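Side-chain contacts in glycerol dehydrogenase (Bacillus coagulans, PDB 6CSJ), which probably oxidises glycerol and related polyols with NAD+ as cofactor, and in this double mutant has acquired D-lactate dehydrogenase activity: residues 9-14 with 237-242; 78-83 with 105-110; 130-133 with 137-140; 278-283 with 353-358. The protein carries 2 engineered substitutions. One frame throughout, in Å; residues are numbered along the deposited sequence.

Interaction 1: 9-14 with 237-242; sequences SKFIQG and NTYLSG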
# COMPACT_ATOMS: atom_id res chain seq x y z
N SER A 9 -6.45 -11.13 10.76
CA SER A 9 -6.94 -11.63 12.04
C SER A 9 -6.31 -10.86 13.21
O SER A 9 -6.97 -10.65 14.22
CB SER A 9 -6.70 -13.13 12.17
OG SER A 9 -7.38 -13.60 13.33
N LYS A 10 -5.05 -10.47 13.05
CA LYS A 10 -4.36 -9.63 14.02
C LYS A 10 -3.45 -8.64 13.30
O LYS A 10 -2.78 -9.01 12.34
CB LYS A 10 -3.52 -10.46 14.99
CG LYS A 10 -4.25 -11.58 15.70
CD LYS A 10 -3.46 -12.08 16.90
CE LYS A 10 -3.97 -13.42 17.41
NZ LYS A 10 -5.40 -13.46 17.81
N PHE A 11 -3.45 -7.39 13.77
CA PHE A 11 -2.49 -6.39 13.32
C PHE A 11 -1.71 -5.95 14.56
O PHE A 11 -2.31 -5.49 15.54
CB PHE A 11 -3.17 -5.21 12.60
CG PHE A 11 -2.27 -4.03 12.40
CD1 PHE A 11 -2.22 -3.04 13.35
CD2 PHE A 11 -1.46 -3.90 11.27
CE1 PHE A 11 -1.37 -1.94 13.21
CE2 PHE A 11 -0.65 -2.81 11.10
CZ PHE A 11 -0.59 -1.83 12.07
N ILE A 12 -0.39 -6.09 14.50
CA ILE A 12 0.50 -6.01 15.67
C ILE A 12 1.60 -5.01 15.37
O ILE A 12 2.30 -5.13 14.36
CB ILE A 12 1.11 -7.40 15.94
CG1 ILE A 12 0.03 -8.39 16.36
CG2 ILE A 12 2.23 -7.34 16.99
CD1 ILE A 12 0.33 -9.81 15.92
N GLN A 13 1.78 -4.02 16.24
CA GLN A 13 2.72 -2.93 15.98
C GLN A 13 3.47 -2.52 17.24
O GLN A 13 2.89 -2.39 18.32
CB GLN A 13 1.97 -1.72 15.40
CG GLN A 13 2.85 -0.52 15.08
CD GLN A 13 2.08 0.65 14.52
OE1 GLN A 13 1.14 0.48 13.76
NE2 GLN A 13 2.48 1.85 14.91
N GLY A 14 4.77 -2.28 17.08
CA GLY A 14 5.63 -1.87 18.18
C GLY A 14 7.10 -1.95 17.80
O GLY A 14 7.45 -2.58 16.80
N ASN A 237 -0.87 4.45 7.66
CA ASN A 237 -0.36 3.98 6.37
C ASN A 237 -0.68 2.51 6.08
O ASN A 237 -0.74 2.12 4.91
CB ASN A 237 1.15 4.16 6.28
CG ASN A 237 1.56 5.62 6.09
OD1 ASN A 237 0.74 6.53 6.17
ND2 ASN A 237 2.86 5.84 5.83
N THR A 238 -0.87 1.70 7.12
CA THR A 238 -0.99 0.25 6.97
C THR A 238 -2.38 -0.27 7.32
O THR A 238 -3.11 -0.74 6.45
CB THR A 238 0.10 -0.45 7.80
OG1 THR A 238 1.36 0.17 7.55
CG2 THR A 238 0.19 -1.93 7.42
N TYR A 239 -2.78 -0.19 8.58
CA TYR A 239 -4.07 -0.75 8.96
C TYR A 239 -5.22 0.13 8.47
O TYR A 239 -6.07 -0.33 7.72
CB TYR A 239 -4.18 -0.98 10.46
CG TYR A 239 -5.39 -1.82 10.83
CD1 TYR A 239 -5.35 -3.20 10.70
CD2 TYR A 239 -6.57 -1.24 11.29
CE1 TYR A 239 -6.44 -3.99 10.99
CE2 TYR A 239 -7.67 -2.05 11.62
CZ TYR A 239 -7.59 -3.43 11.45
OH TYR A 239 -8.64 -4.27 11.74
N LEU A 240 -5.23 1.40 8.89
CA LEU A 240 -6.35 2.30 8.61
C LEU A 240 -6.58 2.46 7.11
O LEU A 240 -7.72 2.32 6.63
CB LEU A 240 -6.11 3.69 9.21
CG LEU A 240 -5.83 3.84 10.71
CD1 LEU A 240 -5.73 5.31 11.09
CD2 LEU A 240 -6.90 3.13 11.53
N SER A 241 -5.50 2.74 6.38
CA SER A 241 -5.56 2.88 4.93
C SER A 241 -5.84 1.54 4.23
O SER A 241 -6.51 1.51 3.20
CB SER A 241 -4.24 3.45 4.40
OG SER A 241 -4.27 3.59 2.99
N GLY A 242 -5.30 0.44 4.77
CA GLY A 242 -5.52 -0.90 4.24
C GLY A 242 -6.97 -1.35 4.31
O GLY A 242 -7.55 -1.76 3.30
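Phe11 and Tyr239 carry this contact, and its main element is a CH-pi interaction. Tyr239 CB stands over the centre of the Phe11 ring, 3.8 Å from the centroid and only 1° off the ring normal. The two rings form an oblique aromatic pair, their centroids 5.2 Å apart and their planes at 44°. Phe11 holds CG anti to the backbone nitrogen (chi1 167°), which carries the ring off the strand and presents one broad face to the helix.

The remaining touches are apolar. Phe11 CB lies 3.5 Å from Tyr239 CD1, and farther out Phe11 CE2 meets Thr238 CG2 at 3.9 Å. Threonine suits this spot because it is two-sided: its methyl touches Phe11 CE2 while OG1 is hydrogen-bonded back to Ile234 O of the same helix. Tyrosine is likewise divided, its hydroxyl bonding Ser7 OG. With only an alanine at Phe11, Tyr239 CB would probably lose the ring face it rests on and Thr238 CG2 its neighbour at CE2, opening a gap between strand and helix.

Strand 10-14 is the outermost strand on its side of the parallel sheet, where Val150 and Met152 of strand 149-153 also pack on Phe11. Helix 228-248 packs on Phe11 and, through Thr238, on Met152, with a second link from Gln13 NE2 to Glu231 O, and thereby joins the sheet to the mainly helical later half of the chain.

Interaction 2: 78-83 with 105-110; sequences EMSKSE and YYNNIP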
# COMPACT_ATOMS: atom_id res chain seq x y z
N GLU A 78 7.20 -25.84 -2.54
CA GLU A 78 7.82 -27.17 -2.46
C GLU A 78 8.78 -27.25 -1.28
O GLU A 78 8.66 -28.16 -0.46
CB GLU A 78 8.51 -27.56 -3.79
CG GLU A 78 7.53 -27.95 -4.90
CD GLU A 78 6.89 -29.33 -4.70
OE1 GLU A 78 7.56 -30.25 -4.18
OE2 GLU A 78 5.70 -29.51 -5.08
N MET A 79 9.68 -26.28 -1.17
CA MET A 79 10.57 -26.20 0.00
C MET A 79 9.80 -26.21 1.32
O MET A 79 10.19 -26.90 2.25
CB MET A 79 11.43 -24.94 -0.06
CG MET A 79 12.50 -24.95 -1.13
SD MET A 79 13.28 -23.35 -1.27
CE MET A 79 14.00 -23.18 0.36
N SER A 80 8.71 -25.43 1.37
CA SER A 80 7.85 -25.36 2.56
C SER A 80 7.19 -26.71 2.92
O SER A 80 7.19 -27.08 4.09
CB SER A 80 6.77 -24.28 2.38
OG SER A 80 5.88 -24.26 3.48
N LYS A 81 6.64 -27.41 1.93
CA LYS A 81 6.10 -28.78 2.14
C LYS A 81 7.20 -29.76 2.56
O LYS A 81 7.01 -30.55 3.48
CB LYS A 81 5.41 -29.33 0.88
CG LYS A 81 4.07 -28.70 0.53
CD LYS A 81 3.24 -29.63 -0.35
CE LYS A 81 2.20 -28.88 -1.19
NZ LYS A 81 2.81 -28.36 -2.45
N SER A 82 8.34 -29.68 1.87
CA SER A 82 9.54 -30.48 2.18
C SER A 82 10.06 -30.31 3.63
O SER A 82 10.45 -31.29 4.27
CB SER A 82 10.65 -30.16 1.15
OG SER A 82 11.92 -30.59 1.59
N GLU A 83 10.03 -29.08 4.15
CA GLU A 83 10.41 -28.80 5.55
C GLU A 83 9.25 -29.01 6.54
O GLU A 83 9.42 -28.77 7.73
CB GLU A 83 10.94 -27.37 5.67
CG GLU A 83 12.18 -27.10 4.81
CD GLU A 83 12.48 -25.61 4.69
OE1 GLU A 83 12.10 -24.83 5.59
OE2 GLU A 83 13.11 -25.21 3.68
N TYR A 105 -1.60 -19.46 0.63
CA TYR A 105 -2.79 -19.83 -0.14
C TYR A 105 -2.64 -21.21 -0.80
O TYR A 105 -3.47 -22.10 -0.58
CB TYR A 105 -3.10 -18.76 -1.19
CG TYR A 105 -4.19 -19.14 -2.17
CD1 TYR A 105 -5.46 -19.52 -1.73
CD2 TYR A 105 -3.95 -19.12 -3.55
CE1 TYR A 105 -6.45 -19.89 -2.62
CE2 TYR A 105 -4.93 -19.50 -4.45
CZ TYR A 105 -6.17 -19.88 -3.98
OH TYR A 105 -7.15 -20.25 -4.87
N TYR A 106 -1.57 -21.39 -1.57
CA TYR A 106 -1.32 -22.67 -2.27
C TYR A 106 -1.10 -23.87 -1.33
O TYR A 106 -1.70 -24.92 -1.54
CB TYR A 106 -0.18 -22.55 -3.31
CG TYR A 106 -0.54 -21.67 -4.51
CD1 TYR A 106 -1.59 -22.00 -5.36
CD2 TYR A 106 0.18 -20.50 -4.78
CE1 TYR A 106 -1.92 -21.19 -6.45
CE2 TYR A 106 -0.14 -19.69 -5.87
CZ TYR A 106 -1.20 -20.04 -6.69
OH TYR A 106 -1.52 -19.24 -7.76
N ASN A 107 -0.29 -23.71 -0.28
CA ASN A 107 -0.07 -24.77 0.73
C ASN A 107 -1.16 -24.83 1.80
O ASN A 107 -1.10 -25.70 2.67
CB ASN A 107 1.31 -24.62 1.41
CG ASN A 107 2.47 -24.92 0.49
OD1 ASN A 107 2.31 -25.01 -0.73
ND2 ASN A 107 3.67 -25.04 1.07
N ASN A 108 -2.14 -23.92 1.77
CA ASN A 108 -3.23 -23.89 2.75
C ASN A 108 -2.74 -23.80 4.20
O ASN A 108 -3.18 -24.54 5.08
CB ASN A 108 -4.18 -25.07 2.55
CG ASN A 108 -5.48 -24.92 3.33
OD1 ASN A 108 -6.13 -23.87 3.28
ND2 ASN A 108 -5.84 -25.96 4.07
N ILE A 109 -1.82 -22.87 4.44
CA ILE A 109 -1.30 -22.60 5.80
C ILE A 109 -1.45 -21.11 6.13
O ILE A 109 -1.43 -20.27 5.21
CB ILE A 109 0.17 -23.07 5.95
CG1 ILE A 109 1.08 -22.43 4.89
CG2 ILE A 109 0.24 -24.60 5.89
CD1 ILE A 109 2.55 -22.76 5.07
N PRO A 110 -1.59 -20.76 7.43
CA PRO A 110 -1.71 -19.34 7.81
C PRO A 110 -0.45 -18.54 7.46
O PRO A 110 0.63 -19.12 7.28
CB PRO A 110 -1.96 -19.38 9.32
CG PRO A 110 -1.52 -20.75 9.76
CD PRO A 110 -1.76 -21.65 8.59
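Asn107 ND2 reaches across to helix 70-82, where it donates a hydrogen bond to the backbone oxygen of Cys77 and comes within 3.4 Å of Ser80 OG. Ser80 CB is almost as close to the same Asn107 ND2, at 3.5 Å, so the amide end is seated on the helix surface. Serine suits this buried place because its short side chain lets the asparagine approach the backbone. The other end of the amide is less well served: Asn107 OD1 is buried by the contact and has no hydrogen-bonding partner in the model. Lys81 NZ lies 3.8 Å from Asn107 OD1, too far for a bond, though its positive charge would probably ease the burial of that oxygen.

Asn108, next in the chain, is the first residue to leave helical backbone angles after helix 94-106. Its positive phi of 56° belongs to a Schellman motif, a backbone shape that asparagine tolerates better than most residues. The chain then turns through Ile109 and Pro110 into strand 111-115, completing a beta-alpha-beta crossover from strand 87-92 in the Rossmann-like sheet.

Lys81 crosses the amide at a slant, its CG 3.7 Å from Asn107 ND2. A bend at the last torsion (chi4 84°) turns the ammonium group in the direction of Asn107 OD1. Ile109, two residues on from Asn107, extends CD1 to 4.0 Å from Ser80 OG, while Phe33 of strand 32-36 also packs against Ser80.

Interaction 3: 130-133 with 137-140; sequences IYKE and FEEY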
# COMPACT_ATOMS: atom_id res chain seq x y z
N ILE A 130 1.26 -10.67 -9.02
CA ILE A 130 2.17 -11.64 -9.62
C ILE A 130 2.81 -11.06 -10.88
O ILE A 130 2.12 -10.45 -11.70
CB ILE A 130 1.43 -12.95 -10.00
CG1 ILE A 130 0.57 -13.49 -8.83
CG2 ILE A 130 2.41 -13.99 -10.55
CD1 ILE A 130 1.35 -13.93 -7.62
N TYR A 131 4.11 -11.26 -11.02
CA TYR A 131 4.89 -10.80 -12.17
C TYR A 131 5.49 -11.99 -12.90
O TYR A 131 5.68 -13.05 -12.31
CB TYR A 131 6.01 -9.87 -11.71
CG TYR A 131 5.51 -8.62 -11.03
CD1 TYR A 131 5.12 -8.65 -9.68
CD2 TYR A 131 5.40 -7.42 -11.72
CE1 TYR A 131 4.64 -7.51 -9.05
CE2 TYR A 131 4.92 -6.28 -11.10
CZ TYR A 131 4.54 -6.33 -9.78
OH TYR A 131 4.07 -5.20 -9.17
N LYS A 132 5.78 -11.82 -14.18
CA LYS A 132 6.64 -12.75 -14.91
C LYS A 132 8.06 -12.64 -14.35
O LYS A 132 8.40 -11.65 -13.71
CB LYS A 132 6.66 -12.42 -16.41
CG LYS A 132 5.35 -12.64 -17.14
CD LYS A 132 5.47 -12.28 -18.62
CE LYS A 132 4.60 -13.18 -19.54
NZ LYS A 132 3.14 -13.26 -19.20
N GLU A 133 8.89 -13.63 -14.64
CA GLU A 133 10.28 -13.65 -14.13
C GLU A 133 11.11 -12.47 -14.64
O GLU A 133 12.03 -12.05 -13.95
CB GLU A 133 10.98 -14.97 -14.49
CG GLU A 133 10.34 -16.20 -13.89
CD GLU A 133 10.99 -17.49 -14.36
OE1 GLU A 133 10.79 -17.86 -15.54
OE2 GLU A 133 11.67 -18.14 -13.54
N PHE A 137 4.23 -7.22 -15.37
CA PHE A 137 2.99 -7.60 -14.69
C PHE A 137 2.35 -8.82 -15.33
O PHE A 137 2.20 -8.85 -16.54
CB PHE A 137 2.00 -6.42 -14.67
CG PHE A 137 0.61 -6.80 -14.21
CD1 PHE A 137 0.30 -6.89 -12.85
CD2 PHE A 137 -0.39 -7.09 -15.15
CE1 PHE A 137 -0.97 -7.25 -12.44
CE2 PHE A 137 -1.66 -7.47 -14.73
CZ PHE A 137 -1.95 -7.53 -13.38
N GLU A 138 1.99 -9.82 -14.53
CA GLU A 138 1.26 -10.99 -15.05
C GLU A 138 -0.20 -10.95 -14.62
O GLU A 138 -1.06 -10.85 -15.47
CB GLU A 138 1.91 -12.32 -14.65
CG GLU A 138 1.23 -13.53 -15.25
CD GLU A 138 1.90 -14.85 -14.90
OE1 GLU A 138 3.00 -14.95 -14.27
OE2 GLU A 138 1.28 -15.84 -15.27
N GLU A 139 -0.47 -11.05 -13.33
CA GLU A 139 -1.87 -11.05 -12.86
C GLU A 139 -2.08 -10.60 -11.41
O GLU A 139 -1.15 -10.59 -10.60
CB GLU A 139 -2.49 -12.43 -13.05
CG GLU A 139 -1.77 -13.57 -12.33
CD GLU A 139 -2.60 -14.80 -12.10
OE1 GLU A 139 -3.79 -14.64 -11.87
OE2 GLU A 139 -2.09 -15.94 -12.13
N TYR A 140 -3.33 -10.23 -11.11
CA TYR A 140 -3.78 -10.00 -9.74
C TYR A 140 -4.34 -11.31 -9.18
O TYR A 140 -5.36 -11.79 -9.65
CB TYR A 140 -4.87 -8.91 -9.69
CG TYR A 140 -4.36 -7.53 -10.05
CD1 TYR A 140 -3.35 -6.93 -9.30
CD2 TYR A 140 -4.89 -6.82 -11.14
CE1 TYR A 140 -2.87 -5.67 -9.62
CE2 TYR A 140 -4.40 -5.55 -11.47
CZ TYR A 140 -3.39 -4.99 -10.70
OH TYR A 140 -2.89 -3.75 -11.00
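Glu138 leaves its strand towards Ile130 and Lys132, and its atoms can be followed outward. Glu138 CB lies 3.5 Å from Ile130 O and 3.9 Å from Lys132 N. With CG anti to the backbone nitrogen (chi1 -177°) and the chain extended beyond it, the carboxylate is carried slantwise past Ile130, where Glu138 OE1 meets the Ile130 methyl CG2 at 3.9 Å and also lies near Tyr131 O. The other oxygen, Glu138 OE2, remains 5.1 Å from Lys132 NZ, a separation at which the opposite charges would probably attract only diffusely.

The backbone here is a classic beta bulge in the hairpin of strands 127-131 and 137-142: Glu138 and Glu139 both face Ile130. Ile130 O is therefore gripped twice, by Glu138 N at 2.9 Å and by Glu139 N at 3.1 Å, while Ile130 N donates to Glu139 O in an almost straight bond (163° at the hydrogen).

Ile130 CB also packs on Glu139 CG, 4.0 Å away. Isoleucine suits its own buried position against Ile73 of helix 70-82, whereas Glu139 sends OE2 into a salt bridge with Lys70. Past the bulge, Tyr131 CD2 rests 3.8 Å from Phe137 CA, and the tyrosine ring also makes a cation-pi interaction with Lys95.

Interaction 4: 278-283 with 353-358; sequences GTLAQL and VTADSV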
# COMPACT_ATOMS: atom_id res chain seq x y z
N GLY A 278 -2.77 11.70 -8.01
CA GLY A 278 -4.08 11.15 -8.39
C GLY A 278 -5.21 11.58 -7.48
O GLY A 278 -6.34 11.74 -7.92
N THR A 279 -4.91 11.77 -6.20
CA THR A 279 -5.89 12.27 -5.24
C THR A 279 -6.29 13.71 -5.59
O THR A 279 -7.47 14.04 -5.56
CB THR A 279 -5.36 12.19 -3.80
OG1 THR A 279 -4.97 10.84 -3.52
CG2 THR A 279 -6.40 12.66 -2.80
N LEU A 280 -5.30 14.54 -5.93
CA LEU A 280 -5.56 15.91 -6.32
C LEU A 280 -6.45 15.94 -7.56
O LEU A 280 -7.43 16.67 -7.61
CB LEU A 280 -4.25 16.69 -6.55
CG LEU A 280 -4.37 18.16 -6.97
CD1 LEU A 280 -5.19 18.94 -5.94
CD2 LEU A 280 -2.99 18.78 -7.15
N ALA A 281 -6.11 15.11 -8.55
CA ALA A 281 -6.92 14.95 -9.76
C ALA A 281 -8.35 14.48 -9.44
O ALA A 281 -9.30 14.99 -10.03
CB ALA A 281 -6.25 14.00 -10.74
N GLN A 282 -8.51 13.55 -8.49
CA GLN A 282 -9.86 13.15 -8.08
C GLN A 282 -10.64 14.34 -7.52
O GLN A 282 -11.81 14.51 -7.84
CB GLN A 282 -9.90 11.99 -7.08
CG GLN A 282 -11.34 11.59 -6.77
CD GLN A 282 -11.50 10.37 -5.90
OE1 GLN A 282 -10.83 9.36 -6.11
NE2 GLN A 282 -12.42 10.43 -4.94
N LEU A 283 -9.98 15.16 -6.71
CA LEU A 283 -10.65 16.31 -6.09
C LEU A 283 -11.13 17.34 -7.12
O LEU A 283 -12.19 17.94 -6.95
CB LEU A 283 -9.75 16.96 -5.03
CG LEU A 283 -9.38 16.10 -3.81
CD1 LEU A 283 -8.43 16.85 -2.91
CD2 LEU A 283 -10.61 15.66 -3.04
N VAL A 353 -4.97 17.62 -16.07
CA VAL A 353 -4.27 18.83 -16.49
C VAL A 353 -4.59 19.99 -15.53
O VAL A 353 -3.71 20.79 -15.20
CB VAL A 353 -4.58 19.20 -17.96
CG1 VAL A 353 -3.99 20.56 -18.34
CG2 VAL A 353 -4.05 18.12 -18.88
N THR A 354 -5.84 20.04 -15.08
CA THR A 354 -6.26 21.08 -14.14
C THR A 354 -5.66 20.85 -12.74
O THR A 354 -5.30 21.81 -12.05
CB THR A 354 -7.80 21.22 -14.10
OG1 THR A 354 -8.27 21.50 -15.43
CG2 THR A 354 -8.25 22.34 -13.16
N ALA A 355 -5.52 19.58 -12.33
CA ALA A 355 -4.81 19.27 -11.09
C ALA A 355 -3.37 19.79 -11.13
O ALA A 355 -2.89 20.40 -10.16
CB ALA A 355 -4.82 17.77 -10.83
N ASP A 356 -2.71 19.57 -12.27
CA ASP A 356 -1.38 20.12 -12.52
C ASP A 356 -1.36 21.65 -12.46
O ASP A 356 -0.47 22.22 -11.84
CB ASP A 356 -0.82 19.61 -13.86
CG ASP A 356 0.52 20.21 -14.21
OD1 ASP A 356 1.55 19.76 -13.67
OD2 ASP A 356 0.54 21.16 -15.02
N SER A 357 -2.36 22.31 -13.06
CA SER A 357 -2.48 23.79 -12.99
C SER A 357 -2.71 24.27 -11.55
O SER A 357 -2.10 25.25 -11.14
CB SER A 357 -3.59 24.33 -13.90
OG SER A 357 -3.47 23.86 -15.24
N VAL A 358 -3.59 23.59 -10.81
CA VAL A 358 -3.87 23.93 -9.40
C VAL A 358 -2.60 23.78 -8.53
O VAL A 358 -2.31 24.64 -7.70
CB VAL A 358 -5.05 23.09 -8.82
CG1 VAL A 358 -5.12 23.18 -7.30
CG2 VAL A 358 -6.37 23.55 -9.41
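Leu280 lays its branched end over Ala355 on the crossing helix. Leu280 CG is 3.9 Å from Ala355 CB, and the methyl CD2 comes to 3.4 Å from Ala355 O, covering the carbonyl as well as the side chain. Because CG is anti to the backbone nitrogen (chi1 -180°), the fork of the leucine is thrown outward toward the other helix. The second methyl, Leu280 CD1, makes a looser touch with Val358 CG1 at 4.5 Å, one turn farther along. Leucine fits here because its two methyls can serve two neighbours at once.

Beside it the contact is made by small residues. Ala355 CB sits on the backbone of the other helix, 3.7 Å from Ala281 CA, and the CB atoms of Ala281 and Ala355 stand 4.0 Å apart. Nothing bulkier separates the backbones, so the segment axes approach to 8.5 Å.

Replacing Leu280 by an alanine would probably strip the cover from Ala355 and Val358 and open a gap where the helices meet Ile293 and Val297 of helix 290-303, which also pack on the leucine. Ile284 and Phe277, from the same helix as Leu280, add further apolar contacts to Ala355.

The N-to-C directions of the segments differ by 105°, a nearly perpendicular crossing with alanines at the point of closest approach, as suits the all-helical C-terminal domain of the iron-containing alcohol dehydrogenase family.

In the fold
Interaction 4 is the buried one, made by apolar side chains of two helices in the C-terminal region without polar bonds between the segments, whereas interaction 3 is a surface hairpin held chiefly by backbone hydrogen bonds. Interactions 1 and 2 are partly buried and both belong to the parallel sheet's surroundings, the first aromatic at an edge strand, the second amide-centred between helix 70-82 and the turn after helix 94-106. Helix 70-82 is shared: interaction 2 uses its end, and its Lys70 and Ile73 reach residues of interaction 3. Of the four, interaction 1 joins sheet to helical region, and its chain loop encloses interactions 2 and 3. Interactions 2 and 4, centres about 45 Å apart, lie on opposite sides of the chain's centre.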